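Local coordinates for protein meso-diaminopimelate dehydrogenase (Clostridium tetani, PDB 3WGY) that catalyses, in its natural form, the reversible NADP-dependent oxidative deamination of meso-diaminopimelate, at residues W148-S153 with Y172-K177. The protein carries 6 engineered substitutions. Numbering follows the deposited sequence.
Sequences WGKGVS and YIIPIK. Engineered in segment 172-177: Ile173 (natural residue Thr). With COI (2-oxo-4-methylpentanoic acid), chain C.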
loop_
_atom_site.group_PDB
_atom_site.type_symbol
_atom_site.label_atom_id
_atom_site.label_comp_id
_atom_site.label_asym_id
_atom_site.label_seq_id
_atom_site.Cartn_x
_atom_site.Cartn_y
_atom_site.Cartn_z
ATOM N N TRP B 148 -6.978 -8.972 12.064
ATOM C CA TRP B 148 -5.731 -8.845 12.792
ATOM C C TRP B 148 -5.163 -10.250 13.005
ATOM O O TRP B 148 -5.664 -11.024 13.821
ATOM C CB TRP B 148 -5.977 -8.082 14.095
ATOM C CG TRP B 148 -6.358 -6.639 13.809
ATOM C CD1 TRP B 148 -5.503 -5.592 13.579
ATOM C CD2 TRP B 148 -7.684 -6.119 13.612
ATOM N NE1 TRP B 148 -6.213 -4.456 13.247
ATOM C CE2 TRP B 148 -7.552 -4.752 13.262
ATOM C CE3 TRP B 148 -8.969 -6.676 13.693
ATOM C CZ2 TRP B 148 -8.659 -3.933 12.995
ATOM C CZ3 TRP B 148 -10.073 -5.860 13.425
ATOM C CH2 TRP B 148 -9.907 -4.501 13.080
ATOM N N GLY B 149 -4.144 -10.560 12.195
ATOM C CA GLY B 149 -3.462 -11.849 12.184
ATOM C C GLY B 149 -3.170 -12.406 13.545
ATOM O O GLY B 149 -3.403 -11.723 14.544
ATOM N N LYS B 150 -2.651 -13.632 13.605
ATOM C CA LYS B 150 -2.364 -14.236 14.905
ATOM C C LYS B 150 -1.499 -13.330 15.782
ATOM O O LYS B 150 -0.368 -12.994 15.436
ATOM C CB LYS B 150 -1.690 -15.601 14.742
ATOM C CG LYS B 150 -1.390 -16.277 16.071
ATOM C CD LYS B 150 -0.897 -17.703 15.870
ATOM C CE LYS B 150 -0.548 -18.356 17.199
ATOM N NZ LYS B 150 -0.224 -19.804 17.038
ATOM N N GLY B 151 -2.087 -12.819 16.914
ATOM C CA GLY B 151 -1.293 -12.120 17.895
ATOM C C GLY B 151 -1.990 -12.172 19.233
ATOM O O GLY B 151 -3.160 -12.554 19.319
ATOM N N VAL B 152 -1.278 -11.790 20.282
ATOM C CA VAL B 152 -1.816 -11.820 21.617
ATOM C C VAL B 152 -2.631 -10.583 21.967
ATOM O O VAL B 152 -2.383 -9.487 21.460
ATOM C CB VAL B 152 -0.685 -11.967 22.646
ATOM C CG1 VAL B 152 -1.278 -12.128 24.025
ATOM C CG2 VAL B 152 0.211 -13.150 22.289
ATOM N N SER B 153 -3.633 -10.782 22.817
ATOM C CA SER B 153 -4.466 -9.685 23.296
ATOM C C SER B 153 -4.198 -9.659 24.793
ATOM O O SER B 153 -4.816 -10.397 25.556
ATOM C CB SER B 153 -5.940 -9.965 23.033
ATOM O OG SER B 153 -6.165 -10.203 21.657
ATOM N N TYR B 172 -4.676 -15.878 21.886
ATOM C CA TYR B 172 -4.364 -15.422 20.537
ATOM C C TYR B 172 -5.671 -15.173 19.795
ATOM O O TYR B 172 -6.615 -15.957 19.917
ATOM C CB TYR B 172 -3.612 -16.487 19.733
ATOM C CG TYR B 172 -2.220 -16.808 20.207
ATOM C CD1 TYR B 172 -1.148 -15.952 19.937
ATOM C CD2 TYR B 172 -1.969 -17.980 20.918
ATOM C CE1 TYR B 172 0.140 -16.263 20.363
ATOM C CE2 TYR B 172 -0.693 -18.298 21.348
ATOM C CZ TYR B 172 0.356 -17.438 21.065
ATOM O OH TYR B 172 1.617 -17.768 21.479
ATOM N N ILE B 173 -5.729 -14.083 19.040
ATOM C CA ILE B 173 -6.896 -13.797 18.219
ATOM C C ILE B 173 -6.373 -14.220 16.857
ATOM O O ILE B 173 -5.240 -13.890 16.498
ATOM C CB ILE B 173 -7.267 -12.293 18.184
ATOM C CG1 ILE B 173 -7.724 -11.827 19.571
ATOM C CG2 ILE B 173 -8.393 -12.068 17.180
ATOM C CD1 ILE B 173 -8.199 -10.370 19.636
ATOM N N ILE B 174 -7.167 -14.967 16.107
ATOM C CA ILE B 174 -6.711 -15.432 14.808
ATOM C C ILE B 174 -7.790 -15.322 13.749
ATOM O O ILE B 174 -8.937 -15.710 13.979
ATOM C CB ILE B 174 -6.279 -16.917 14.859
ATOM C CG1 ILE B 174 -5.302 -17.156 16.012
ATOM C CG2 ILE B 174 -5.656 -17.319 13.519
ATOM C CD1 ILE B 174 -4.901 -18.621 16.161
ATOM N N PRO B 175 -7.442 -14.772 12.577
ATOM C CA PRO B 175 -8.428 -14.647 11.504
ATOM C C PRO B 175 -8.861 -16.049 11.076
ATOM O O PRO B 175 -8.052 -16.974 11.059
ATOM C CB PRO B 175 -7.650 -13.922 10.410
ATOM C CG PRO B 175 -6.737 -13.030 11.202
ATOM C CD PRO B 175 -6.245 -13.961 12.289
ATOM N N ILE B 176 -10.137 -16.205 10.745
ATOM C CA ILE B 176 -10.663 -17.491 10.312
ATOM C C ILE B 176 -10.475 -17.590 8.806
ATOM O O ILE B 176 -10.936 -16.724 8.065
ATOM C CB ILE B 176 -12.158 -17.607 10.664
ATOM C CG1 ILE B 176 -12.328 -17.559 12.182
ATOM C CG2 ILE B 176 -12.734 -18.901 10.100
ATOM C CD1 ILE B 176 -13.759 -17.408 12.640
ATOM N N LYS B 177 -9.802 -18.640 8.347
ATOM C CA LYS B 177 -9.545 -18.791 6.917
ATOM C C LYS B 177 -10.796 -18.646 6.062
ATOM O O LYS B 177 -10.757 -18.024 4.999
ATOM C CB LYS B 177 -8.891 -20.141 6.614
ATOM C CG LYS B 177 -8.306 -20.199 5.209
ATOM C CD LYS B 177 -7.894 -21.609 4.818
ATOM C CE LYS B 177 -7.077 -21.609 3.530
ATOM N NZ LYS B 177 -7.774 -20.932 2.397
HETATM C C1 COI C . -5.650 -6.748 24.764
HETATM O O1 COI C . -6.393 -7.728 24.963
HETATM O O2 COI C . -4.749 -6.811 23.896
HETATM C C2 COI C . -5.831 -5.465 25.577
HETATM O O3 COI C . -6.707 -5.358 26.436
HETATM C C3 COI C . -4.856 -4.329 25.268
HETATM C C4 COI C . -3.710 -4.339 26.283
HETATM C C5 COI C . -2.702 -3.246 25.927
HETATM C C6 COI C . -4.263 -4.090 27.688
#
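Gly151 and the engineered Ile173 (naturally Thr) form a hydrogen-bonded antiparallel pair whose two backbone bonds differ in quality. Ile173 N donates to Gly151 O over 3.0 Å, with 164° at the hydrogen; the return bond from Gly151 N to Ile173 O is weak at 3.4 Å. Two CA-H...O contacts supplement them: Lys150 CA lies 3.3 Å from Ile173 O, and Tyr172 CA approaches Gly151 O. Above the Tyr172 ring, Lys150 CE sits 3.7 Å from the centroid, a CH-pi contact over the centre of one face, and NZ continues outward almost along the ring normal, 7° off it, at a cation-pi distance of 4.5 Å. Lys150 gets there because CG is anti to the backbone N (chi1 -179°) and the chain beyond is fully extended. The phenol OH has its partner elsewhere, in His244 ND1.

In the fold, 151-152 is a short edge strand of the mixed sheet in the C-terminal domain. Strand 166-175 separates it from strand 197-205, pairing with the latter through backbone hydrogen bonds, Tyr172 with Val200 and Ile174 with Glu198. Strand 151-152 runs into Ser153 of the 2-oxo-4-methylpentanoic acid pocket; Ser153 C lies 2.9 Å from ligand O1 with CB scarcely farther, a tight contact and not a hydrogen bond, whereas His156 ND1 hydrogen-bonds the ligand.

Val152 CG2 meets Tyr172 CE1 obliquely at 3.7 Å, and Ile174 runs alongside Lys150, pointing the same way, CG1 against CG. Farther along, Pro175 CD rests 3.5 Å from Gly149 CA and also touches Trp148 O, a buried carbonyl without a polar partner in the model.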